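Local coordinates for Rab GDP-dissociation inhibitor (Saccharomyces cerevisiae, PDB 2BCG), which inhibits GDP release from the Rab GTPase Sec4, extracts GDP-bound Ypt7 from vacuolar membranes and is essential to the yeast secretory pathway, at residues H197-W202 and E217-Y222; F90-G95 and C223-R228; L38-Q43 and T258-T263; P264-L269 and G279-L284. All coordinates share one frame; numbering follows the deposited sequence.

From the N terminus, the chain lays down strand 37-40, and contact 3 closes the longest loop when 258-263 returns to lie beside it. Inside that loop, 90-95 meets 223-228 in contact 2, and inside that again 197-202 meets 217-222 in contact 1, so the three nest without crossing. Contacts 1 and 2 share helix 212-229 and touch each other, tying lipid-binding helices to the short sheet containing strand 91-92. Contact 4, the hairpin of 264-269 with 279-284, follows in series. It packs against contact 3, where Lys283 reaches the carbonyl of Asp262, and this pair lies across the chain's centre from the other two, contacts 1 and 3 being about 37 Å apart between centres.

Contact 1 (H197-W202 and E217-Y222)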
# COMPACT_ATOMS: atom_id res chain seq x y z
N HIS A 197 -21.58 15.45 -4.21
CA HIS A 197 -20.41 15.55 -3.30
C HIS A 197 -20.25 14.36 -2.39
O HIS A 197 -19.11 13.95 -2.13
CB HIS A 197 -20.45 16.82 -2.46
CG HIS A 197 -20.34 18.06 -3.28
ND1 HIS A 197 -19.21 18.85 -3.29
CD2 HIS A 197 -21.21 18.62 -4.16
CE1 HIS A 197 -19.39 19.85 -4.13
NE2 HIS A 197 -20.59 19.73 -4.68
N ALA A 198 -21.35 13.79 -1.91
CA ALA A 198 -21.26 12.63 -1.02
C ALA A 198 -21.29 11.29 -1.74
O ALA A 198 -20.83 10.30 -1.16
CB ALA A 198 -22.35 12.65 0.05
N MET A 199 -21.81 11.24 -2.97
CA MET A 199 -21.89 9.97 -3.70
C MET A 199 -20.96 9.93 -4.91
O MET A 199 -20.14 8.99 -5.03
CB MET A 199 -23.34 9.64 -4.12
CG MET A 199 -24.27 9.46 -2.94
SD MET A 199 -25.97 9.02 -3.41
CE MET A 199 -25.68 7.28 -3.84
N ALA A 200 -21.07 10.94 -5.77
CA ALA A 200 -20.18 11.02 -6.92
C ALA A 200 -18.79 11.49 -6.47
O ALA A 200 -17.78 11.26 -7.17
CB ALA A 200 -20.77 11.91 -8.01
N LEU A 201 -18.73 12.10 -5.29
CA LEU A 201 -17.48 12.60 -4.69
C LEU A 201 -16.73 13.59 -5.56
O LEU A 201 -15.49 13.59 -5.61
CB LEU A 201 -16.58 11.44 -4.26
CG LEU A 201 -17.17 10.55 -3.17
CD1 LEU A 201 -16.57 9.14 -3.14
CD2 LEU A 201 -17.12 11.26 -1.80
N TRP A 202 -17.48 14.45 -6.26
CA TRP A 202 -16.89 15.61 -6.90
C TRP A 202 -16.53 16.62 -5.79
O TRP A 202 -17.24 16.71 -4.79
CB TRP A 202 -17.87 16.27 -7.89
CG TRP A 202 -18.25 15.44 -9.09
CD1 TRP A 202 -19.48 14.91 -9.34
CD2 TRP A 202 -17.42 15.07 -10.21
NE1 TRP A 202 -19.48 14.23 -10.55
CE2 TRP A 202 -18.23 14.31 -11.10
CE3 TRP A 202 -16.08 15.31 -10.55
CZ2 TRP A 202 -17.74 13.79 -12.30
CZ3 TRP A 202 -15.60 14.78 -11.76
CH2 TRP A 202 -16.43 14.03 -12.62
N GLU A 217 -21.45 6.92 -13.73
CA GLU A 217 -20.50 5.87 -13.36
C GLU A 217 -19.96 6.01 -11.93
O GLU A 217 -19.84 5.00 -11.23
CB GLU A 217 -19.39 5.67 -14.41
CG GLU A 217 -18.38 6.81 -14.58
CD GLU A 217 -17.52 6.71 -15.88
OE1 GLU A 217 -17.66 5.72 -16.63
OE2 GLU A 217 -16.69 7.62 -16.13
N ARG A 218 -19.63 7.23 -11.49
CA ARG A 218 -19.16 7.46 -10.10
C ARG A 218 -20.24 7.11 -9.07
O ARG A 218 -19.93 6.50 -8.05
CB ARG A 218 -18.67 8.90 -9.88
CG ARG A 218 -17.36 9.33 -10.56
CD ARG A 218 -17.17 10.80 -10.24
NE ARG A 218 -15.89 11.38 -10.61
CZ ARG A 218 -15.11 12.09 -9.81
NH1 ARG A 218 -15.46 12.36 -8.55
NH2 ARG A 218 -13.95 12.57 -10.28
N ILE A 219 -21.49 7.50 -9.32
CA ILE A 219 -22.58 7.18 -8.43
C ILE A 219 -22.84 5.67 -8.39
O ILE A 219 -23.02 5.09 -7.32
CB ILE A 219 -23.87 7.95 -8.85
CG1 ILE A 219 -23.62 9.46 -8.73
CG2 ILE A 219 -25.07 7.49 -8.01
CD1 ILE A 219 -24.60 10.30 -9.54
N LEU A 220 -22.88 5.03 -9.56
CA LEU A 220 -22.94 3.58 -9.59
C LEU A 220 -21.79 2.91 -8.81
O LEU A 220 -22.05 1.99 -8.02
CB LEU A 220 -22.96 3.08 -11.03
CG LEU A 220 -23.20 1.59 -11.28
CD1 LEU A 220 -24.53 1.08 -10.74
CD2 LEU A 220 -23.06 1.38 -12.79
N LEU A 221 -20.56 3.39 -9.04
CA LEU A 221 -19.36 2.89 -8.30
C LEU A 221 -19.56 3.03 -6.79
O LEU A 221 -19.26 2.11 -6.04
CB LEU A 221 -18.09 3.62 -8.74
CG LEU A 221 -16.79 3.27 -7.98
CD1 LEU A 221 -16.44 1.77 -8.08
CD2 LEU A 221 -15.64 4.12 -8.41
N TYR A 222 -20.07 4.17 -6.34
CA TYR A 222 -20.32 4.37 -4.91
C TYR A 222 -21.32 3.36 -4.38
O TYR A 222 -21.09 2.72 -3.34
CB TYR A 222 -20.83 5.79 -4.65
CG TYR A 222 -20.99 6.16 -3.19
CD1 TYR A 222 -22.11 5.72 -2.46
CD2 TYR A 222 -20.02 6.94 -2.54
CE1 TYR A 222 -22.27 6.06 -1.10
CE2 TYR A 222 -20.16 7.29 -1.18
CZ TYR A 222 -21.29 6.84 -0.48
OH TYR A 222 -21.41 7.15 0.86
O HOH W 1 -20.40 9.56 1.38
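Ala200 and Ile219 meet where the two backbones come closest, with Ala200 CB 3.8 Å from Ile219 CG1. Next to them the Met199 side chain runs roughly perpendicular to that of Tyr222. Met199 CA sits over one face of the phenol ring, a CH-pi contact 4.0 Å from the centroid, while the bend at chi3 (75°) brings the methyl CE of Met199 back to within 4.1 Å of Tyr222 CD1. Leu201 CD1 reaches the same ring at its edge. Polar groups begin at the hydroxyl: one water bridges Tyr222 OH and the carbonyl of Ala198. Farther along the helix, Arg218 extends from CG to NE and lays its guanidinium flat on the indole of Trp202, the planes 15° apart and Arg218 CZ 3.5 Å from the centroid of the six-membered ring. The guanidinium edge is held as well: Arg218 NH1 donates to Ala200 O at 2.9 Å, nearly straight (168°), and weakly to Leu201 O. Stack and bonds together fix the rotation of the guanidinium, and Trp202 NE1 is itself bonded to Ser215. The turn ending helix 189-199 is thus held against helix 212-229, in the helical domain of GDI, where Met199 lines the geranylgeranyl pocket.

Contact 2 (F90-G95 and C223-R228). With GER (geran-8-yl geran), chain D; GER (geran-8-yl geran), chain C.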
# COMPACT_ATOMS: atom_id res chain seq x y z
N PHE A 90 -8.49 6.58 0.75
CA PHE A 90 -9.18 5.31 0.93
C PHE A 90 -9.28 4.52 -0.38
O PHE A 90 -9.05 5.06 -1.47
CB PHE A 90 -10.56 5.56 1.49
CG PHE A 90 -10.54 6.13 2.90
CD1 PHE A 90 -11.19 7.34 3.21
CD2 PHE A 90 -9.89 5.45 3.93
CE1 PHE A 90 -11.18 7.83 4.53
CE2 PHE A 90 -9.87 5.96 5.24
CZ PHE A 90 -10.53 7.15 5.54
N LEU A 91 -9.64 3.24 -0.29
CA LEU A 91 -9.95 2.44 -1.51
C LEU A 91 -11.47 2.27 -1.66
O LEU A 91 -12.12 1.82 -0.74
CB LEU A 91 -9.35 1.03 -1.38
CG LEU A 91 -7.82 0.89 -1.59
CD1 LEU A 91 -7.06 1.38 -0.35
CD2 LEU A 91 -7.45 -0.55 -1.93
N MET A 92 -12.03 2.63 -2.82
CA MET A 92 -13.42 2.22 -3.09
C MET A 92 -13.48 0.69 -3.13
O MET A 92 -12.71 0.03 -3.85
CB MET A 92 -13.92 2.78 -4.43
CG MET A 92 -14.21 4.24 -4.41
SD MET A 92 -15.79 4.54 -3.55
CE MET A 92 -16.67 5.63 -4.65
N ALA A 93 -14.42 0.12 -2.38
CA ALA A 93 -14.52 -1.33 -2.29
C ALA A 93 -14.74 -2.04 -3.63
O ALA A 93 -14.31 -3.18 -3.76
CB ALA A 93 -15.59 -1.73 -1.29
N ASN A 94 -15.38 -1.39 -4.61
CA ASN A 94 -15.56 -2.00 -5.95
C ASN A 94 -14.75 -1.27 -7.00
O ASN A 94 -15.03 -1.35 -8.22
CB ASN A 94 -17.05 -2.07 -6.35
CG ASN A 94 -17.32 -3.06 -7.49
OD1 ASN A 94 -17.99 -2.72 -8.48
ND2 ASN A 94 -16.77 -4.27 -7.37
N GLY A 95 -13.73 -0.54 -6.54
CA GLY A 95 -12.89 0.22 -7.44
C GLY A 95 -11.86 -0.61 -8.21
O GLY A 95 -11.67 -1.80 -7.97
N CYS A 223 -22.46 3.22 -5.07
CA CYS A 223 -23.50 2.30 -4.63
C CYS A 223 -23.02 0.85 -4.65
O CYS A 223 -23.25 0.10 -3.70
CB CYS A 223 -24.76 2.44 -5.48
SG CYS A 223 -25.53 4.07 -5.32
N GLN A 224 -22.32 0.46 -5.71
CA GLN A 224 -21.74 -0.89 -5.76
C GLN A 224 -20.72 -1.11 -4.62
O GLN A 224 -20.66 -2.18 -4.03
CB GLN A 224 -21.06 -1.15 -7.10
CG GLN A 224 -22.02 -1.19 -8.29
CD GLN A 224 -21.27 -1.22 -9.60
OE1 GLN A 224 -20.13 -0.74 -9.69
NE2 GLN A 224 -21.90 -1.76 -10.64
N SER A 225 -19.92 -0.10 -4.34
CA SER A 225 -18.93 -0.22 -3.27
C SER A 225 -19.53 -0.35 -1.87
O SER A 225 -19.07 -1.16 -1.09
CB SER A 225 -17.96 0.97 -3.32
OG SER A 225 -17.20 0.97 -4.51
N VAL A 226 -20.55 0.47 -1.56
CA VAL A 226 -21.16 0.34 -0.23
C VAL A 226 -21.89 -0.99 -0.17
O VAL A 226 -21.93 -1.61 0.89
CB VAL A 226 -22.14 1.50 0.14
CG1 VAL A 226 -22.36 1.52 1.66
CG2 VAL A 226 -21.59 2.80 -0.28
N ALA A 227 -22.44 -1.44 -1.31
CA ALA A 227 -23.14 -2.72 -1.36
C ALA A 227 -22.23 -3.93 -1.11
O ALA A 227 -22.67 -4.90 -0.52
CB ALA A 227 -23.91 -2.88 -2.66
N ARG A 228 -20.95 -3.87 -1.51
CA ARG A 228 -20.03 -5.01 -1.27
C ARG A 228 -19.98 -5.51 0.18
O ARG A 228 -20.13 -6.72 0.39
CB ARG A 228 -18.60 -4.72 -1.76
CG ARG A 228 -18.26 -5.39 -3.07
CD ARG A 228 -16.78 -5.74 -3.17
NE ARG A 228 -16.41 -6.20 -4.51
CZ ARG A 228 -15.51 -7.14 -4.77
NH1 ARG A 228 -14.87 -7.76 -3.78
NH2 ARG A 228 -15.25 -7.48 -6.03
C1 GER D . -26.68 -0.84 -7.00
C2 GER D . -27.45 -0.02 -5.93
C3 GER D . -28.04 1.23 -6.15
C4 GER D . -27.99 1.96 -7.50
C5 GER D . -28.76 1.92 -4.98
C6 GER D . -30.29 1.89 -5.09
C7 GER D . -30.89 2.28 -3.89
C8 GER D . -32.20 2.73 -3.66
C9 GER D . -33.22 2.84 -4.81
C10 GER D . -32.63 3.09 -2.22
C11 GER D . -32.72 4.60 -1.96
C12 GER D . -33.44 4.85 -0.79
C13 GER D . -33.79 6.07 -0.21
C14 GER D . -33.38 7.42 -0.82
C15 GER D . -34.60 6.07 1.09
C16 GER D . -36.08 6.17 0.80
C17 GER D . -36.80 6.44 1.96
C18 GER D . -37.97 7.18 2.05
C19 GER D . -38.62 7.78 0.78
C20 GER D . -38.63 7.38 3.43
C1 GER C . -28.13 -4.06 -4.36
C2 GER C . -28.26 -3.54 -2.92
C3 GER C . -29.17 -2.54 -2.54
C4 GER C . -30.11 -1.90 -3.58
C5 GER C . -29.25 -2.06 -1.07
C6 GER C . -28.02 -1.25 -0.63
C7 GER C . -28.17 0.13 -0.83
C8 GER C . -27.25 1.00 -1.45
C9 GER C . -25.94 0.43 -2.00
C10 GER C . -27.55 2.51 -1.63
C11 GER C . -27.03 3.48 -0.54
C12 GER C . -27.84 4.62 -0.57
C13 GER C . -27.58 5.99 -0.40
C14 GER C . -26.17 6.53 -0.11
C15 GER C . -28.77 6.97 -0.51
C16 GER C . -28.71 8.15 0.46
C17 GER C . -29.95 8.37 1.07
C18 GER C . -30.38 9.44 1.88
C19 GER C . -29.49 10.63 2.26
C20 GER C . -31.80 9.42 2.43
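Met92 opens the contact by setting its CB 3.7 Å from Ser225 OG, with the bent thioether chain folded alongside the same serine. Ala93 comes next, its methyl pointing at the helix and Ala93 CB resting 3.5 Å from Ser225 O. At Asn94 comes the one clear hydrogen bond of the pair: Asn94 N donates to Ser225 OG at 3.0 Å, with an angle of 153°. Because OG stays beside its own backbone N (chi1 -65°), it can also bond to Leu221 O one helical turn back, so the hydroxyl joins the turn to its own helix. The Asn94 side chain leans toward Gln224 and Arg228; in one of two conformers, NH1 of Arg228 bonds to the backbone of the other protein chain. Gly95 closes a type I turn begun at Met92 and occupies the N-cap position of helix 96-104. On a different side of helix 212-229, Cys223 CB is 3.6 Å from C3 of the chain D geranylgeranyl, and Ala227 CB is 3.9 Å from C9 of the chain C one. The helix therefore lies between these lipids and the turn that links helix 96-104 to strand 91-92, itself paired with strand 234-237.

Contact 3 (L38-Q43 and T258-T263); sequences LHIDKQ and TYMLDT
His39 and Tyr259 run alongside each other from neighbouring strands, on the same face of the sheet. His39 CB sits over one face of the phenol, a CH-pi contact 3.6 Å from the ring centroid, and the rings themselves meet obliquely, with planes at 39°. With CG turned anti to the backbone nitrogen (chi1 -158°), the imidazole brings His39 ND1 to within 2.7 Å of Tyr259 OH, a hydrogen bond in which either atom could donate. On the other side of the sheet, Leu38 CD1 packs 3.7 Å from Thr258 CG2 and also reaches the methyl of Met260, while Ile40 CG2 meets Thr263 CB. Between the two layers runs a parallel ladder: His39 N donates to Thr258 O at 2.7 Å, Met260 N to His39 O, and Asp41 N to Met260 O at 2.8 Å. Strand 258-260 forms one edge, within this chain, of a five-stranded parallel sheet of Rossmann type, as in FAD-dependent relatives of GDI. Beyond the strands the pairing goes on through irregular backbone, Thr263 N to Asp41 O and Asp262 N to Gln43 O, the latter 2.8 Å long with its donor above the carbonyl plane. An Asx turn, Gln43 N to Asp41 OD2, shapes this end, and Thr19 holds the other carboxylate oxygen. Farther out, Ser27 bonds to Tyr259 OH, Gly18 O takes His39 NE2, and residues 258-261, part of the YPT1-binding region, pack against the partner protein chain.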
# COMPACT_ATOMS: atom_id res chain seq x y z
N LEU A 38 13.98 -2.74 -14.08
CA LEU A 38 14.89 -2.23 -13.05
C LEU A 38 14.18 -1.06 -12.38
O LEU A 38 13.79 -0.13 -13.08
CB LEU A 38 16.21 -1.72 -13.63
CG LEU A 38 17.15 -1.08 -12.59
CD1 LEU A 38 17.53 -2.07 -11.51
CD2 LEU A 38 18.40 -0.58 -13.29
N HIS A 39 13.99 -1.14 -11.06
CA HIS A 39 13.21 -0.14 -10.30
C HIS A 39 14.13 0.53 -9.27
O HIS A 39 14.67 -0.15 -8.39
CB HIS A 39 12.00 -0.79 -9.64
CG HIS A 39 10.90 0.17 -9.30
ND1 HIS A 39 9.58 -0.22 -9.14
CD2 HIS A 39 10.93 1.51 -9.12
CE1 HIS A 39 8.85 0.85 -8.85
NE2 HIS A 39 9.64 1.91 -8.83
N ILE A 40 14.35 1.83 -9.42
CA ILE A 40 15.30 2.56 -8.58
C ILE A 40 14.60 3.65 -7.82
O ILE A 40 13.67 4.28 -8.36
CB ILE A 40 16.42 3.19 -9.45
CG1 ILE A 40 17.07 2.15 -10.36
CG2 ILE A 40 17.47 3.99 -8.60
CD1 ILE A 40 17.98 2.79 -11.45
N ASP A 41 15.03 3.88 -6.58
CA ASP A 41 14.59 5.06 -5.82
C ASP A 41 15.81 5.77 -5.21
O ASP A 41 16.69 5.12 -4.65
CB ASP A 41 13.58 4.65 -4.72
CG ASP A 41 12.64 5.79 -4.29
OD1 ASP A 41 11.42 5.54 -4.12
OD2 ASP A 41 13.14 6.93 -4.09
N LYS A 42 15.83 7.09 -5.33
CA LYS A 42 16.84 7.93 -4.66
C LYS A 42 16.67 7.91 -3.13
O LYS A 42 17.63 8.17 -2.39
CB LYS A 42 16.84 9.36 -5.22
CG LYS A 42 15.49 10.10 -5.12
CD LYS A 42 15.40 11.27 -6.10
CE LYS A 42 13.96 11.75 -6.26
NZ LYS A 42 13.73 12.58 -7.49
N GLN A 43 15.44 7.64 -2.69
CA GLN A 43 15.12 7.68 -1.26
C GLN A 43 15.46 6.33 -0.63
O GLN A 43 15.57 5.30 -1.32
CB GLN A 43 13.64 8.05 -1.04
CG GLN A 43 13.23 9.35 -1.71
CD GLN A 43 11.96 9.95 -1.17
OE1 GLN A 43 11.95 11.13 -0.81
NE2 GLN A 43 10.88 9.17 -1.11
N THR A 258 14.21 -5.98 -10.52
CA THR A 258 15.39 -5.69 -9.71
C THR A 258 15.22 -4.32 -9.06
O THR A 258 14.82 -3.36 -9.72
CB THR A 258 16.64 -5.67 -10.61
OG1 THR A 258 16.79 -6.96 -11.22
CG2 THR A 258 17.94 -5.38 -9.83
N TYR A 259 15.47 -4.26 -7.75
CA TYR A 259 15.24 -3.06 -6.92
C TYR A 259 16.53 -2.46 -6.34
O TYR A 259 17.38 -3.19 -5.82
CB TYR A 259 14.21 -3.35 -5.79
CG TYR A 259 12.81 -3.24 -6.36
CD1 TYR A 259 12.09 -2.08 -6.20
CD2 TYR A 259 12.27 -4.27 -7.15
CE1 TYR A 259 10.82 -1.93 -6.75
CE2 TYR A 259 11.00 -4.13 -7.75
CZ TYR A 259 10.30 -2.94 -7.57
OH TYR A 259 9.08 -2.73 -8.17
N MET A 260 16.62 -1.14 -6.41
CA MET A 260 17.72 -0.38 -5.78
C MET A 260 17.12 0.80 -5.04
O MET A 260 16.35 1.55 -5.62
CB MET A 260 18.73 0.12 -6.82
CG MET A 260 19.47 -0.97 -7.51
SD MET A 260 20.33 -0.34 -8.94
CE MET A 260 21.08 -1.86 -9.56
N LEU A 261 17.43 0.93 -3.75
CA LEU A 261 17.04 2.12 -2.98
C LEU A 261 18.28 2.96 -2.63
O LEU A 261 19.43 2.53 -2.86
CB LEU A 261 16.33 1.71 -1.70
CG LEU A 261 14.98 0.95 -1.81
CD1 LEU A 261 14.59 0.59 -0.39
CD2 LEU A 261 13.90 1.75 -2.52
N ASP A 262 18.04 4.16 -2.08
CA ASP A 262 19.15 5.06 -1.68
C ASP A 262 20.17 5.19 -2.81
O ASP A 262 21.38 5.23 -2.57
CB ASP A 262 19.84 4.52 -0.40
CG ASP A 262 20.75 5.54 0.29
OD1 ASP A 262 21.66 5.08 1.01
OD2 ASP A 262 20.58 6.76 0.14
N THR A 263 19.66 5.30 -4.04
CA THR A 263 20.47 5.30 -5.23
C THR A 263 20.08 6.52 -6.07
O THR A 263 19.17 6.45 -6.89
CB THR A 263 20.31 3.97 -6.01
OG1 THR A 263 20.76 2.89 -5.19
CG2 THR A 263 21.11 3.95 -7.30
O HOH W 2 18.44 8.35 0.60

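Contact 4 (P264-L269 and G279-L284); sequences PIDEVL and GVKTKL
Asp266 sets one carboxylate oxygen over the face of the peptide between Thr282 and Lys283, with Asp266 OD1 3.3 Å from Thr282 C. Two other flat groups, backbone carbonyls, differ in how they are met. Glu267 O takes Lys281 N at 2.8 Å in the carbonyl plane and almost straight (170°), whereas Leu269 N reaches Gly279 O at 2.7 Å from well above that carbonyl's plane (41° out of it). The third carbonyl, Lys281 O, is shared by two weak donors, Asp266 N at 2.9 Å and Glu267 N at 3.5 Å. Both residues thus face Lys281, a classic beta bulge at the open end of the hairpin formed by strands 267-271 and 276-282. Beside the bulge, Ile265 CG2 packs 4.0 Å from Val280 CG1, and CD1 of the same isoleucine touches the methyl of Thr282; Ile40 of the parallel sheet comes up against Ile265 and Val280. Thr282 OG1 accepts from Leu284 N in an ST turn and is also hydrogen-bonded to Gly285 O, at the bend into strand 285-288. A water donates to Pro264 O at 2.6 Å and accepts from Lys283 N, bridging the start of 264-269 and the end of 279-284. Glu267 and Lys281 stand on the other side of the hairpin, but with CG anti to the backbone N (chi1 -176°) and the rest of the chain extended, the lysine leads away, Lys281 NZ staying 4.8 Å from Glu267 OE2. With both groups exposed, any attraction is probably weakened by solvent, leaving Lys281 N to Glu267 O and Leu269 N to Gly279 O as the main polar ties, the Ile265-Val280 patch beside them.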
# COMPACT_ATOMS: atom_id res chain seq x y z
N PRO A 264 20.74 7.67 -5.81
CA PRO A 264 20.56 8.86 -6.65
C PRO A 264 20.74 8.56 -8.13
O PRO A 264 21.55 7.73 -8.51
CB PRO A 264 21.68 9.78 -6.17
CG PRO A 264 21.78 9.45 -4.72
CD PRO A 264 21.66 7.92 -4.69
N ILE A 265 19.98 9.27 -8.97
CA ILE A 265 20.26 9.26 -10.40
C ILE A 265 21.28 10.36 -10.68
O ILE A 265 20.92 11.53 -10.70
CB ILE A 265 18.96 9.47 -11.22
CG1 ILE A 265 17.90 8.42 -10.85
CG2 ILE A 265 19.25 9.45 -12.74
CD1 ILE A 265 18.35 6.92 -10.93
N ASP A 266 22.54 9.98 -10.86
CA ASP A 266 23.61 10.93 -11.15
C ASP A 266 23.36 11.68 -12.44
O ASP A 266 23.62 12.88 -12.51
CB ASP A 266 24.95 10.21 -11.26
CG ASP A 266 25.38 9.51 -9.99
OD1 ASP A 266 26.19 8.57 -10.12
OD2 ASP A 266 24.96 9.91 -8.88
N GLU A 267 22.90 10.96 -13.46
CA GLU A 267 22.67 11.49 -14.79
C GLU A 267 21.65 10.62 -15.53
O GLU A 267 21.72 9.39 -15.53
CB GLU A 267 23.97 11.51 -15.59
CG GLU A 267 23.91 12.33 -16.87
CD GLU A 267 25.20 12.26 -17.67
OE1 GLU A 267 25.18 12.65 -18.87
OE2 GLU A 267 26.23 11.79 -17.12
N VAL A 268 20.70 11.29 -16.18
CA VAL A 268 19.85 10.61 -17.14
C VAL A 268 20.52 10.66 -18.52
O VAL A 268 21.04 11.71 -18.90
CB VAL A 268 18.45 11.27 -17.22
CG1 VAL A 268 17.57 10.54 -18.18
CG2 VAL A 268 17.80 11.25 -15.83
N LEU A 269 20.51 9.54 -19.23
CA LEU A 269 21.17 9.44 -20.54
C LEU A 269 20.15 9.48 -21.68
O LEU A 269 19.09 8.86 -21.60
CB LEU A 269 22.04 8.18 -20.63
CG LEU A 269 23.11 8.04 -19.54
CD1 LEU A 269 23.75 6.69 -19.61
CD2 LEU A 269 24.16 9.15 -19.61
N GLY A 279 18.95 5.58 -20.78
CA GLY A 279 19.36 4.99 -19.49
C GLY A 279 19.67 5.97 -18.38
O GLY A 279 19.37 7.17 -18.47
N VAL A 280 20.27 5.45 -17.31
CA VAL A 280 20.64 6.25 -16.13
C VAL A 280 22.04 5.84 -15.64
O VAL A 280 22.42 4.67 -15.76
CB VAL A 280 19.61 6.12 -14.96
CG1 VAL A 280 18.26 6.67 -15.38
CG2 VAL A 280 19.51 4.70 -14.45
N LYS A 281 22.77 6.82 -15.09
CA LYS A 281 24.04 6.55 -14.42
C LYS A 281 23.84 6.69 -12.91
O LYS A 281 23.23 7.66 -12.43
CB LYS A 281 25.10 7.54 -14.91
CG LYS A 281 26.52 7.34 -14.35
CD LYS A 281 27.49 8.41 -14.92
CE LYS A 281 28.91 8.29 -14.38
NZ LYS A 281 29.83 9.22 -15.15
N THR A 282 24.36 5.71 -12.18
CA THR A 282 24.25 5.68 -10.74
C THR A 282 25.61 5.29 -10.15
O THR A 282 26.51 4.90 -10.90
CB THR A 282 23.19 4.64 -10.30
OG1 THR A 282 23.74 3.34 -10.50
CG2 THR A 282 21.86 4.75 -11.09
N LYS A 283 25.73 5.38 -8.82
CA LYS A 283 26.90 4.92 -8.07
C LYS A 283 27.20 3.44 -8.29
O LYS A 283 28.31 2.98 -8.03
CB LYS A 283 26.71 5.18 -6.57
CG LYS A 283 25.60 4.34 -5.92
CD LYS A 283 25.34 4.76 -4.48
CE LYS A 283 24.33 3.83 -3.83
NZ LYS A 283 24.00 4.24 -2.44
N LEU A 284 26.20 2.69 -8.76
CA LEU A 284 26.33 1.24 -9.01
C LEU A 284 26.63 0.90 -10.47
O LEU A 284 26.87 -0.26 -10.80
CB LEU A 284 25.07 0.49 -8.56
CG LEU A 284 24.73 0.52 -7.06
CD1 LEU A 284 23.46 -0.28 -6.79
CD2 LEU A 284 25.89 -0.01 -6.23
O HOH W 3 23.82 7.01 -7.41